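Local structure of glycerophosphodiester phosphodiesterase (Parabacteroides distasonis, 3NO3) at residues R11-T16 / D224-T229; D47-V52 / L82-Q87; D134-N139 / S156-E161; E166-G171 / L195-N200. The protein belongs to the glycerophosphoryl diester phosphodiesterase family and folds as a TIM barrel that holds a magnesium ion. All blocks are in the same frame, centred on the assembly; numbering follows the deposited sequence.

Interaction 1. Residues R11-T16 / D224-T229; sequences RGYWKT and DLPEET
Y13 lays its ring over P226 and reaches on to E227, joining the loop after the first strand of this TIM barrel to the start of the last helix, 226-236. The tyrosine spans the contact from CB to its hydroxyl. From CB, a chi1 of -171° puts CG opposite the backbone N and carries the ring across to the helix. CG and CD1 lie against the proline; P226 CG sits over the ring face as a CH-pi contact, 3.6 Å from Y13 CD1. At the far edge CE2 passes E227 OE1, and then the phenol OH donates to that same oxygen, Y13 OH to E227 OE1 being 2.5 Å, on the anti lone pair. Ring and carboxylate stand 74° apart. Water 1 adds weak bonds to Y13 OH and to E227 N in the first turn of the helix.

W14 works on D224, the residue before the N-cap L225. Its NE1 points within the indole plane at D224 OD1, 3.1 Å away, and meets the carboxylate from above its plane. H10 ND1 bonds to the same oxygen, so OD1 has two partners. K15, at the centre of an inverse gamma turn, folds its aliphatic chain over this corner: CE touches L225 CD2 at 3.8 Å and CD lies 3.4 Å from D224 O. Water 2 closes the gap between backbones, accepting from K15 N at 2.9 Å and donating to D224 O at 2.8 Å.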
loop_
_atom_site.group_PDB
_atom_site.type_symbol
_atom_site.label_atom_id
_atom_site.label_comp_id
_atom_site.label_asym_id
_atom_site.label_seq_id
_atom_site.Cartn_x
_atom_site.Cartn_y
_atom_site.Cartn_z
ATOM N N ARG A 11 -3.097 5.956 1.100
ATOM C CA ARG A 11 -4.455 5.940 1.740
ATOM C C ARG A 11 -5.569 6.402 0.783
ATOM O O ARG A 11 -6.608 6.877 1.223
ATOM C CB ARG A 11 -4.469 6.733 3.058
ATOM C CG ARG A 11 -3.394 6.212 4.032
ATOM C CD ARG A 11 -3.256 6.967 5.312
ATOM N NE ARG A 11 -2.047 6.527 6.014
ATOM C CZ ARG A 11 -1.606 7.027 7.184
ATOM N NH1 ARG A 11 -2.271 7.953 7.857
ATOM N NH2 ARG A 11 -0.502 6.557 7.704
ATOM N N GLY A 12 -5.319 6.272 -0.515
ATOM C CA GLY A 12 -6.148 6.842 -1.562
ATOM C C GLY A 12 -5.979 8.325 -1.682
ATOM O O GLY A 12 -5.190 8.938 -0.959
ATOM N N TYR A 13 -6.718 8.928 -2.610
ATOM C CA TYR A 13 -6.622 10.373 -2.735
ATOM C C TYR A 13 -7.549 10.984 -1.695
ATOM O O TYR A 13 -8.735 11.186 -1.941
ATOM C CB TYR A 13 -6.934 10.883 -4.137
ATOM C CG TYR A 13 -6.651 12.357 -4.412
ATOM C CD1 TYR A 13 -5.844 13.155 -3.583
ATOM C CD2 TYR A 13 -7.149 12.950 -5.564
ATOM C CE1 TYR A 13 -5.575 14.470 -3.878
ATOM C CE2 TYR A 13 -6.867 14.281 -5.871
ATOM C CZ TYR A 13 -6.073 15.033 -5.020
ATOM O OH TYR A 13 -5.784 16.341 -5.323
ATOM N N TRP A 14 -6.959 11.271 -0.531
ATOM C CA TRP A 14 -7.677 11.763 0.624
ATOM C C TRP A 14 -7.583 13.263 0.847
ATOM O O TRP A 14 -8.472 13.800 1.487
ATOM C CB TRP A 14 -7.300 11.005 1.887
ATOM C CG TRP A 14 -5.916 11.192 2.345
ATOM C CD1 TRP A 14 -4.848 10.454 1.975
ATOM C CD2 TRP A 14 -5.437 12.152 3.292
ATOM N NE1 TRP A 14 -3.727 10.909 2.579
ATOM C CE2 TRP A 14 -4.049 11.948 3.412
ATOM C CE3 TRP A 14 -6.040 13.161 4.046
ATOM C CZ2 TRP A 14 -3.234 12.732 4.238
ATOM C CZ3 TRP A 14 -5.225 13.943 4.889
ATOM C CH2 TRP A 14 -3.841 13.728 4.966
ATOM N N LYS A 15 -6.558 13.940 0.311
ATOM C CA LYS A 15 -6.387 15.390 0.452
ATOM C C LYS A 15 -7.144 16.139 -0.641
ATOM O O LYS A 15 -6.580 16.866 -1.477
ATOM C CB LYS A 15 -4.896 15.760 0.483
ATOM C CG LYS A 15 -4.225 15.399 1.840
ATOM C CD LYS A 15 -2.807 15.974 1.954
ATOM C CE LYS A 15 -2.763 17.518 2.191
ATOM N NZ LYS A 15 -3.316 17.870 3.514
ATOM N N THR A 16 -8.453 15.943 -0.629
ATOM C CA THR A 16 -9.351 16.491 -1.622
ATOM C C THR A 16 -10.765 16.539 -1.006
ATOM O O THR A 16 -11.090 15.730 -0.113
ATOM C CB THR A 16 -9.291 15.692 -2.957
ATOM O OG1 THR A 16 -9.975 16.434 -3.974
ATOM C CG2 THR A 16 -9.904 14.254 -2.852
ATOM N N ASP A 224 0.933 11.643 -0.272
ATOM C CA ASP A 224 -0.362 12.295 0.072
ATOM C C ASP A 224 -0.755 13.433 -0.868
ATOM O O ASP A 224 -1.833 13.991 -0.683
ATOM C CB ASP A 224 -0.355 12.828 1.516
ATOM C CG ASP A 224 -0.239 11.712 2.574
ATOM O OD1 ASP A 224 -0.701 10.568 2.330
ATOM O OD2 ASP A 224 0.296 12.004 3.670
ATOM N N LEU A 225 0.109 13.808 -1.818
ATOM C CA LEU A 225 -0.184 14.859 -2.821
ATOM C C LEU A 225 0.019 14.289 -4.231
ATOM O O LEU A 225 0.906 14.734 -4.952
ATOM C CB LEU A 225 0.715 16.091 -2.575
ATOM C CG LEU A 225 0.526 16.830 -1.228
ATOM C CD1 LEU A 225 1.602 17.947 -1.014
ATOM C CD2 LEU A 225 -0.846 17.460 -1.120
ATOM N N PRO A 226 -0.809 13.282 -4.622
ATOM C CA PRO A 226 -0.567 12.563 -5.895
ATOM C C PRO A 226 -0.636 13.446 -7.168
ATOM O O PRO A 226 0.141 13.217 -8.101
ATOM C CB PRO A 226 -1.658 11.484 -5.910
ATOM C CG PRO A 226 -2.693 11.957 -4.982
ATOM C CD PRO A 226 -1.954 12.699 -3.908
ATOM N N GLU A 227 -1.537 14.410 -7.202
ATOM C CA GLU A 227 -1.632 15.329 -8.347
ATOM C C GLU A 227 -0.374 16.205 -8.535
ATOM O O GLU A 227 0.001 16.462 -9.698
ATOM C CB GLU A 227 -2.887 16.209 -8.281
ATOM C CG GLU A 227 -4.193 15.439 -8.366
ATOM C CD GLU A 227 -5.393 16.312 -8.717
ATOM O OE1 GLU A 227 -6.066 16.826 -7.802
ATOM O OE2 GLU A 227 -5.702 16.431 -9.914
ATOM N N GLU A 228 0.281 16.624 -7.439
ATOM C CA GLU A 228 1.565 17.345 -7.581
ATOM C C GLU A 228 2.613 16.435 -8.236
ATOM O O GLU A 228 3.335 16.876 -9.139
ATOM C CB GLU A 228 2.066 17.916 -6.243
ATOM C CG GLU A 228 3.530 18.523 -6.222
ATOM C CD GLU A 228 3.698 19.886 -6.878
ATOM O OE1 GLU A 228 4.250 19.962 -8.005
ATOM O OE2 GLU A 228 3.334 20.891 -6.242
ATOM N N THR A 229 2.706 15.171 -7.814
ATOM C CA THR A 229 3.658 14.242 -8.445
ATOM C C THR A 229 3.383 14.019 -9.938
ATOM O O THR A 229 4.326 13.982 -10.766
ATOM C CB THR A 229 3.689 12.865 -7.739
ATOM O OG1 THR A 229 3.669 13.071 -6.328
ATOM C CG2 THR A 229 4.956 12.080 -8.109
HETATM O O HOH W 1 -2.523 16.136 -4.845
HETATM O O HOH W 2 -4.198 12.543 -0.666
#

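Interaction 2. Residues D47-V52 / L82-Q87; sequences DNVLVV and LPTLEQ
L82 opens the contact by reaching back to strand 50-52: its CD1 comes to 3.5 Å from V52 O, and CD2 rests more loosely near V51 CB. P83 follows with a backbone bond, its O taking V52 N at 3.0 Å, while the ring packs CB to CB with V52. The same P83 O also receives a CA-H contact from V51. T84 then bridges to V51, the two CA atoms just 4.2 Å apart; this is a single bridge, the touching parts of the segments running 108° apart.

L85 begins the helix and brings the second bond, a nearly straight one (178° at the hydrogen): L85 N donates to L50 O at 2.9 Å, from above the carbonyl plane. Water 3 gives that oxygen another donor and accepts from E86 N. The L85 side chain lies beside L50, pointing the same way, with CD2 3.6 Å from L50 CD1; F40 and M123 pack on L85, V42 and L44 on L50.

Q87 finishes the turn. Its N donates to T84 OG1 (3.0 Å) and its OE1 accepts from T84 N (3.1 Å), the reciprocal pair of a capping box at the N-terminus of helix 85-94.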
loop_
_atom_site.group_PDB
_atom_site.type_symbol
_atom_site.label_atom_id
_atom_site.label_comp_id
_atom_site.label_asym_id
_atom_site.label_seq_id
_atom_site.Cartn_x
_atom_site.Cartn_y
_atom_site.Cartn_z
ATOM N N ASP A 47 -12.650 -11.523 15.547
ATOM C CA ASP A 47 -13.499 -12.487 14.856
ATOM C C ASP A 47 -13.223 -12.671 13.359
ATOM O O ASP A 47 -14.094 -13.147 12.623
ATOM C CB ASP A 47 -15.007 -12.210 15.171
ATOM C CG ASP A 47 -15.534 -10.910 14.615
ATOM O OD1 ASP A 47 -14.773 -9.930 14.408
ATOM O OD2 ASP A 47 -16.772 -10.851 14.375
ATOM N N ASN A 48 -12.006 -12.354 12.923
ATOM C CA ASN A 48 -11.478 -12.677 11.593
ATOM C C ASN A 48 -12.196 -11.985 10.414
ATOM O O ASN A 48 -12.281 -12.535 9.341
ATOM C CB ASN A 48 -11.363 -14.190 11.359
ATOM C CG ASN A 48 -10.381 -14.871 12.301
ATOM O OD1 ASN A 48 -9.677 -14.235 13.073
ATOM N ND2 ASN A 48 -10.322 -16.194 12.213
ATOM N N VAL A 49 -12.650 -10.752 10.636
ATOM C CA VAL A 49 -13.162 -9.880 9.586
ATOM C C VAL A 49 -12.047 -8.900 9.214
ATOM O O VAL A 49 -11.382 -8.309 10.089
ATOM C CB VAL A 49 -14.431 -9.145 10.002
ATOM C CG1 VAL A 49 -14.934 -8.176 8.862
ATOM C CG2 VAL A 49 -15.542 -10.130 10.421
ATOM N N LEU A 50 -11.802 -8.768 7.922
ATOM C CA LEU A 50 -10.793 -7.842 7.430
ATOM C C LEU A 50 -11.448 -6.473 7.234
ATOM O O LEU A 50 -12.447 -6.366 6.563
ATOM C CB LEU A 50 -10.175 -8.376 6.116
ATOM C CG LEU A 50 -9.297 -9.639 6.298
ATOM C CD1 LEU A 50 -9.133 -10.321 4.976
ATOM C CD2 LEU A 50 -7.915 -9.265 6.897
ATOM N N VAL A 51 -10.837 -5.442 7.793
ATOM C CA VAL A 51 -11.342 -4.052 7.702
ATOM C C VAL A 51 -10.206 -3.152 7.290
ATOM O O VAL A 51 -9.036 -3.535 7.431
ATOM C CB VAL A 51 -11.946 -3.589 9.045
ATOM C CG1 VAL A 51 -13.157 -4.485 9.445
ATOM C CG2 VAL A 51 -10.862 -3.604 10.196
ATOM N N VAL A 52 -10.553 -1.931 6.867
ATOM C CA VAL A 52 -9.628 -1.008 6.257
ATOM C C VAL A 52 -9.503 0.232 7.139
ATOM O O VAL A 52 -10.484 0.987 7.323
ATOM C CB VAL A 52 -10.062 -0.618 4.844
ATOM C CG1 VAL A 52 -9.037 0.342 4.208
ATOM C CG2 VAL A 52 -10.170 -1.854 3.987
ATOM N N LEU A 82 -16.796 2.631 8.751
ATOM C CA LEU A 82 -15.581 1.842 8.654
ATOM C C LEU A 82 -15.720 0.832 7.527
ATOM O O LEU A 82 -16.628 0.039 7.597
ATOM C CB LEU A 82 -15.331 1.089 9.967
ATOM C CG LEU A 82 -14.111 0.181 10.041
ATOM C CD1 LEU A 82 -12.814 0.996 9.884
ATOM C CD2 LEU A 82 -14.140 -0.607 11.364
ATOM N N PRO A 83 -14.826 0.841 6.491
ATOM C CA PRO A 83 -15.050 -0.125 5.409
ATOM C C PRO A 83 -14.599 -1.533 5.781
ATOM O O PRO A 83 -13.539 -1.698 6.412
ATOM C CB PRO A 83 -14.156 0.399 4.268
ATOM C CG PRO A 83 -13.868 1.797 4.581
ATOM C CD PRO A 83 -13.834 1.850 6.093
ATOM N N THR A 84 -15.353 -2.533 5.371
ATOM C CA THR A 84 -14.801 -3.892 5.320
ATOM C C THR A 84 -13.890 -3.939 4.108
ATOM O O THR A 84 -14.053 -3.161 3.146
ATOM C CB THR A 84 -15.865 -4.991 5.233
ATOM O OG1 THR A 84 -16.615 -4.833 4.030
ATOM C CG2 THR A 84 -16.841 -4.947 6.452
ATOM N N LEU A 85 -12.935 -4.860 4.133
ATOM C CA LEU A 85 -12.103 -5.121 2.970
ATOM C C LEU A 85 -12.978 -5.566 1.815
ATOM O O LEU A 85 -12.781 -5.123 0.678
ATOM C CB LEU A 85 -11.039 -6.193 3.247
ATOM C CG LEU A 85 -10.162 -6.587 2.020
ATOM C CD1 LEU A 85 -9.380 -5.312 1.500
ATOM C CD2 LEU A 85 -9.196 -7.816 2.381
ATOM N N GLU A 86 -13.969 -6.410 2.093
ATOM C CA GLU A 86 -14.896 -6.818 1.060
ATOM C C GLU A 86 -15.546 -5.638 0.352
ATOM O O GLU A 86 -15.623 -5.649 -0.869
ATOM C CB GLU A 86 -15.993 -7.686 1.646
ATOM C CG GLU A 86 -16.994 -8.244 0.630
ATOM C CD GLU A 86 -18.168 -8.989 1.265
ATOM O OE1 GLU A 86 -18.587 -8.631 2.410
ATOM O OE2 GLU A 86 -18.697 -9.934 0.574
ATOM N N GLN A 87 -16.052 -4.682 1.115
ATOM C CA GLN A 87 -16.624 -3.449 0.505
ATOM C C GLN A 87 -15.606 -2.688 -0.336
ATOM O O GLN A 87 -15.921 -2.136 -1.433
ATOM C CB GLN A 87 -17.152 -2.510 1.590
ATOM C CG GLN A 87 -18.466 -3.003 2.230
ATOM C CD GLN A 87 -18.743 -2.432 3.586
ATOM O OE1 GLN A 87 -18.028 -1.542 4.081
ATOM N NE2 GLN A 87 -19.818 -2.907 4.193
HETATM O O HOH W 3 -13.791 -7.980 4.786
#

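Interaction 3. Residues D134-N139 / S156-E161; sequences DYISFN and SYLNGE
F138 and L158 make the dense end of this strand pair. L158 CB stands 3.6 Å from the centroid of the F138 ring, almost on the ring normal, a CH-pi contact over one face, and L158 CD1 closes on F138 CD2 at the same separation. With chi1 at -73°, F138 CG turns opposite its own carbonyl carbon, which brings the ring across to L158 at the end of the neighbouring strand. I136 fills in behind, its CG1 4.1 Å from L158 CD1, with D176 of the next strand also touching both side chains. Beneath them the backbones are laced as parallel strands: S156 N to Y135 O at 2.9 Å, L158 N to S137 O at 3.0 Å, and a weaker S137 N to S156 O between.

The looser side is at N159, which is exposed and brings OD1 to the F138 ring edge, 3.5 Å from CD1, its amide nearly upright to the ring. Y157, buried, turns its ring obliquely past S137 O and F138 O, and water 5 links F138 O to the phenol. Y157 OH in turn donates to E161 OE2 at 2.5 Å, on the syn lone pair.

The I136 side chain comes to about 3 Å from a bound glycerol, probably picked up from the crystallisation liquor. Strand 133-137, helix 140-149 and strand 155-157 together form a beta-alpha-beta crossover, the repeating step of the TIM barrel.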
loop_
_atom_site.group_PDB
_atom_site.type_symbol
_atom_site.label_atom_id
_atom_site.label_comp_id
_atom_site.label_asym_id
_atom_site.label_seq_id
_atom_site.Cartn_x
_atom_site.Cartn_y
_atom_site.Cartn_z
ATOM N N ASP A 134 -1.158 -5.860 -5.236
ATOM C CA ASP A 134 0.235 -5.956 -4.787
ATOM C C ASP A 134 0.232 -5.822 -3.266
ATOM O O ASP A 134 -0.531 -5.034 -2.719
ATOM C CB ASP A 134 1.070 -4.805 -5.372
ATOM C CG ASP A 134 1.117 -4.785 -6.888
ATOM O OD1 ASP A 134 0.651 -5.728 -7.596
ATOM O OD2 ASP A 134 1.664 -3.778 -7.380
ATOM N N TYR A 135 1.046 -6.613 -2.567
ATOM C CA TYR A 135 1.071 -6.608 -1.111
ATOM C C TYR A 135 2.320 -5.904 -0.579
ATOM O O TYR A 135 3.442 -6.018 -1.161
ATOM C CB TYR A 135 1.053 -8.060 -0.581
ATOM C CG TYR A 135 -0.168 -8.839 -0.986
ATOM C CD1 TYR A 135 -1.416 -8.555 -0.418
ATOM C CD2 TYR A 135 -0.091 -9.851 -1.928
ATOM C CE1 TYR A 135 -2.564 -9.261 -0.777
ATOM C CE2 TYR A 135 -1.267 -10.569 -2.336
ATOM C CZ TYR A 135 -2.506 -10.249 -1.747
ATOM O OH TYR A 135 -3.656 -10.976 -2.084
ATOM N N ILE A 136 2.130 -5.183 0.517
ATOM C CA ILE A 136 3.219 -4.547 1.252
ATOM C C ILE A 136 2.993 -4.761 2.745
ATOM O O ILE A 136 1.847 -4.831 3.173
ATOM C CB ILE A 136 3.358 -3.047 0.898
ATOM C CG1 ILE A 136 2.142 -2.205 1.344
ATOM C CG2 ILE A 136 3.558 -2.852 -0.657
ATOM C CD1 ILE A 136 2.275 -0.642 1.068
ATOM N N SER A 137 4.046 -4.846 3.559
ATOM C CA SER A 137 3.861 -4.949 5.019
ATOM C C SER A 137 5.151 -4.593 5.745
ATOM O O SER A 137 6.237 -4.877 5.246
ATOM C CB SER A 137 3.429 -6.373 5.436
ATOM O OG SER A 137 3.094 -6.467 6.800
ATOM N N PHE A 138 5.038 -3.992 6.920
ATOM C CA PHE A 138 6.170 -3.930 7.842
ATOM C C PHE A 138 6.533 -5.252 8.464
ATOM O O PHE A 138 7.634 -5.366 9.013
ATOM C CB PHE A 138 5.879 -2.959 9.010
ATOM C CG PHE A 138 5.918 -1.496 8.590
ATOM C CD1 PHE A 138 7.116 -0.798 8.589
ATOM C CD2 PHE A 138 4.773 -0.838 8.189
ATOM C CE1 PHE A 138 7.159 0.544 8.176
ATOM C CE2 PHE A 138 4.809 0.507 7.811
ATOM C CZ PHE A 138 6.000 1.181 7.803
ATOM N N ASN A 139 5.596 -6.208 8.474
ATOM C CA ASN A 139 5.780 -7.452 9.185
ATOM C C ASN A 139 6.358 -8.530 8.311
ATOM O O ASN A 139 5.749 -8.913 7.292
ATOM C CB ASN A 139 4.430 -7.952 9.748
ATOM C CG ASN A 139 4.616 -9.115 10.693
ATOM O OD1 ASN A 139 4.634 -10.283 10.269
ATOM N ND2 ASN A 139 4.823 -8.804 11.983
ATOM N N SER A 156 6.306 -6.400 -1.392
ATOM C CA SER A 156 7.392 -5.499 -1.007
ATOM C C SER A 156 7.485 -5.318 0.504
ATOM O O SER A 156 6.464 -5.283 1.197
ATOM C CB SER A 156 7.287 -4.150 -1.688
ATOM O OG SER A 156 7.211 -4.318 -3.059
ATOM N N TYR A 157 8.709 -5.183 1.008
ATOM C CA TYR A 157 8.920 -4.992 2.430
ATOM C C TYR A 157 8.899 -3.510 2.745
ATOM O O TYR A 157 9.494 -2.723 1.994
ATOM C CB TYR A 157 10.268 -5.545 2.805
ATOM C CG TYR A 157 10.595 -5.679 4.257
ATOM C CD1 TYR A 157 9.697 -6.263 5.172
ATOM C CD2 TYR A 157 11.849 -5.361 4.715
ATOM C CE1 TYR A 157 10.032 -6.439 6.474
ATOM C CE2 TYR A 157 12.212 -5.569 6.027
ATOM C CZ TYR A 157 11.313 -6.128 6.897
ATOM O OH TYR A 157 11.684 -6.288 8.191
ATOM N N LEU A 158 8.280 -3.124 3.876
ATOM C CA LEU A 158 8.226 -1.720 4.299
ATOM C C LEU A 158 9.285 -1.267 5.307
ATOM O O LEU A 158 9.507 -0.084 5.445
ATOM C CB LEU A 158 6.836 -1.375 4.867
ATOM C CG LEU A 158 5.712 -1.168 3.855
ATOM C CD1 LEU A 158 4.365 -1.250 4.625
ATOM C CD2 LEU A 158 5.836 0.174 3.105
ATOM N N ASN A 159 9.931 -2.182 6.022
ATOM C CA ASN A 159 10.565 -1.776 7.307
ATOM C C ASN A 159 11.953 -1.145 7.200
ATOM O O ASN A 159 12.416 -0.486 8.156
ATOM C CB ASN A 159 10.598 -2.965 8.256
ATOM C CG ASN A 159 10.810 -2.555 9.682
ATOM O OD1 ASN A 159 10.034 -1.790 10.192
ATOM N ND2 ASN A 159 11.905 -3.023 10.321
ATOM N N GLY A 160 12.641 -1.345 6.070
ATOM C CA GLY A 160 13.758 -0.487 5.716
ATOM C C GLY A 160 15.163 -1.014 6.003
ATOM O O GLY A 160 16.129 -0.361 5.599
ATOM N N GLU A 161 15.308 -2.193 6.618
ATOM C CA GLU A 161 16.636 -2.603 7.121
ATOM C C GLU A 161 17.344 -3.640 6.254
ATOM O O GLU A 161 18.493 -3.895 6.478
ATOM C CB GLU A 161 16.569 -3.065 8.599
ATOM C CG GLU A 161 16.079 -4.504 8.881
ATOM C CD GLU A 161 14.577 -4.712 8.701
ATOM O OE1 GLU A 161 13.827 -3.726 8.504
ATOM O OE2 GLU A 161 14.130 -5.880 8.772
HETATM O O HOH W 4 4.265 -5.080 -3.726
HETATM O O HOH W 5 9.693 -6.011 10.629
#

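Interaction 4. Residues E166-G171 / L195-N200; sequences ELKELG and LGMTSN
K168 and L195 lie alongside one another and run antiparallel, the lysine reaching out from helix 164-169 along L195, which follows helix 188-194. K168 has CG anti to its own N (chi1 -172°), then bends at chi2, which lays its methylenes on the leucine: CG is 3.9 Å from L195 CD2, with CB slightly farther. Beyond that, CD and CE pass the L195 carbonyl and NZ arrives 2.7 Å from L195 O, coming in nearly along the C=O axis at 169°. The lysine is modelled in two conformers, so this bond describes the one given here and may be present only part of the time.

M197, a selenomethionine also modelled in two conformers, comes in underneath. Its chain bends at chi3 and tucks the terminal methyl against the helix: CE lies 3.8 Å from K168 N and 4.0 Å from L167 CB, while SE sits 4.1 Å from K168 CB. L167 leads on from there into the protein, touching L175 and Y177 of strand 174-178.

Both helices end here in Schellman motifs, with G171 and G196 as the positive-phi residues. The contact is therefore two-sided in character: a buried apolar part, L167 against M197, and a more exposed side where L195 lies on the K168 methylenes. In this conformer the ammonium meets a carbonyl at a helix C-terminus, where the helix dipole would probably favour a positive charge.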
loop_
_atom_site.group_PDB
_atom_site.type_symbol
_atom_site.label_atom_id
_atom_site.label_comp_id
_atom_site.label_asym_id
_atom_site.label_seq_id
_atom_site.Cartn_x
_atom_site.Cartn_y
_atom_site.Cartn_z
ATOM N N GLU A 166 19.281 -9.002 -0.055
ATOM C CA GLU A 166 18.692 -9.774 1.037
ATOM C C GLU A 166 17.199 -10.015 0.780
ATOM O O GLU A 166 16.698 -11.128 0.954
ATOM C CB GLU A 166 18.908 -9.064 2.395
ATOM C CG GLU A 166 20.367 -9.122 2.900
ATOM C CD GLU A 166 20.596 -8.269 4.135
ATOM O OE1 GLU A 166 20.153 -7.098 4.147
ATOM O OE2 GLU A 166 21.203 -8.781 5.100
ATOM N N LEU A 167 16.517 -8.981 0.316
ATOM C CA LEU A 167 15.105 -9.123 -0.035
ATOM C C LEU A 167 14.857 -10.103 -1.191
ATOM O O LEU A 167 13.942 -10.956 -1.111
ATOM C CB LEU A 167 14.510 -7.755 -0.350
ATOM C CG LEU A 167 14.307 -6.733 0.777
ATOM C CD1 LEU A 167 13.769 -5.387 0.203
ATOM C CD2 LEU A 167 13.332 -7.297 1.825
ATOM N N LYS A 168 15.684 -10.029 -2.231
ATOM C CA LYS A 168 15.532 -10.899 -3.399
ATOM C C LYS A 168 15.669 -12.356 -2.988
ATOM O O LYS A 168 14.903 -13.171 -3.445
ATOM C CB LYS A 168 16.559 -10.551 -4.485
ATOM C CG LYS A 168 16.370 -11.273 -5.825
ATOM C CD LYS A 168 15.073 -10.962 -6.477
ATOM C CE LYS A 168 14.986 -11.684 -7.789
ATOM N NZ LYS A 168 14.373 -10.832 -8.813
ATOM N N GLU A 169 16.630 -12.639 -2.105
ATOM C CA GLU A 169 16.880 -14.012 -1.626
ATOM C C GLU A 169 15.660 -14.619 -0.906
ATOM O O GLU A 169 15.406 -15.834 -0.998
ATOM C CB GLU A 169 18.105 -14.052 -0.715
ATOM C CG GLU A 169 18.603 -15.497 -0.431
ATOM C CD GLU A 169 19.910 -15.537 0.332
ATOM O OE1 GLU A 169 20.467 -14.446 0.665
ATOM O OE2 GLU A 169 20.379 -16.663 0.604
ATOM N N LEU A 170 14.914 -13.773 -0.202
ATOM C CA LEU A 170 13.660 -14.156 0.496
ATOM C C LEU A 170 12.428 -14.275 -0.430
ATOM O O LEU A 170 11.372 -14.720 0.031
ATOM C CB LEU A 170 13.376 -13.209 1.697
ATOM C CG LEU A 170 14.407 -13.355 2.864
ATOM C CD1 LEU A 170 14.352 -12.200 3.870
ATOM C CD2 LEU A 170 14.258 -14.672 3.627
ATOM N N GLY A 171 12.567 -13.943 -1.721
ATOM C CA GLY A 171 11.440 -13.984 -2.670
ATOM C C GLY A 171 10.619 -12.714 -2.761
ATOM O O GLY A 171 9.555 -12.710 -3.373
ATOM N N LEU A 195 18.624 -6.298 -9.858
ATOM C CA LEU A 195 17.975 -7.512 -9.351
ATOM C C LEU A 195 16.583 -7.846 -9.929
ATOM O O LEU A 195 16.014 -8.872 -9.562
ATOM C CB LEU A 195 17.932 -7.468 -7.810
ATOM C CG LEU A 195 19.253 -7.735 -7.081
ATOM C CD1 LEU A 195 19.194 -7.132 -5.660
ATOM C CD2 LEU A 195 19.529 -9.251 -7.053
ATOM N N GLY A 196 16.060 -7.048 -10.857
ATOM C CA GLY A 196 14.728 -7.284 -11.393
ATOM C C GLY A 196 13.584 -7.060 -10.395
ATOM O O GLY A 196 12.534 -7.689 -10.521
HETATM N N MSE A 197 13.794 -6.167 -9.426
HETATM C CA MSE A 197 12.811 -5.828 -8.397
HETATM C C MSE A 197 12.375 -4.395 -8.615
HETATM O O MSE A 197 13.068 -3.651 -9.260
HETATM C CB MSE A 197 13.410 -5.866 -6.981
HETATM C CG MSE A 197 14.515 -6.804 -6.773
HETATM SE SE MSE A 197 15.166 -6.744 -4.978
HETATM C CE MSE A 197 13.593 -7.635 -4.234
ATOM N N THR A 198 11.259 -4.020 -8.015
ATOM C CA THR A 198 10.803 -2.615 -7.973
ATOM C C THR A 198 11.240 -1.843 -6.699
ATOM O O THR A 198 11.469 -2.432 -5.625
ATOM C CB THR A 198 9.300 -2.489 -8.168
ATOM O OG1 THR A 198 8.605 -3.119 -7.077
ATOM C CG2 THR A 198 8.933 -3.104 -9.502
ATOM N N SER A 199 11.360 -0.528 -6.847
ATOM C CA SER A 199 11.655 0.361 -5.726
ATOM C C SER A 199 10.463 1.307 -5.556
ATOM O O SER A 199 9.972 1.849 -6.538
ATOM C CB SER A 199 12.945 1.131 -5.987
ATOM O OG SER A 199 12.892 1.827 -7.196
ATOM N N ASN A 200 9.998 1.469 -4.326
ATOM C CA ASN A 200 8.867 2.371 -3.973
ATOM C C ASN A 200 9.354 3.169 -2.758
ATOM O O ASN A 200 10.183 2.661 -1.970
ATOM C CB ASN A 200 7.632 1.509 -3.704
ATOM C CG ASN A 200 6.323 2.289 -3.457
ATOM O OD1 ASN A 200 6.252 3.533 -3.409
ATOM N ND2 ASN A 200 5.259 1.502 -3.309
#

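The four contacts are spread round one barrel. Interactions 2, 3 and 4 all reach its main sheet and nest within the loop closed by interaction 1, which brings the first strand's loop to the last helix. Interactions 3 and 4 are the close pair, centres 11 Å apart, touching through Y157 CB and L167 CD2 at 3.7 Å. Interactions 2 and 4 lie farthest apart, with about 30 Å between centres. The side chain of I136 in interaction 3 is about 5 Å from a bound magnesium ion, those of V52 and D224 about 9 Å, consistent with the site on E39, D41 and E103. Besides, R11 N bonds to E39, tying interaction 1 to that site.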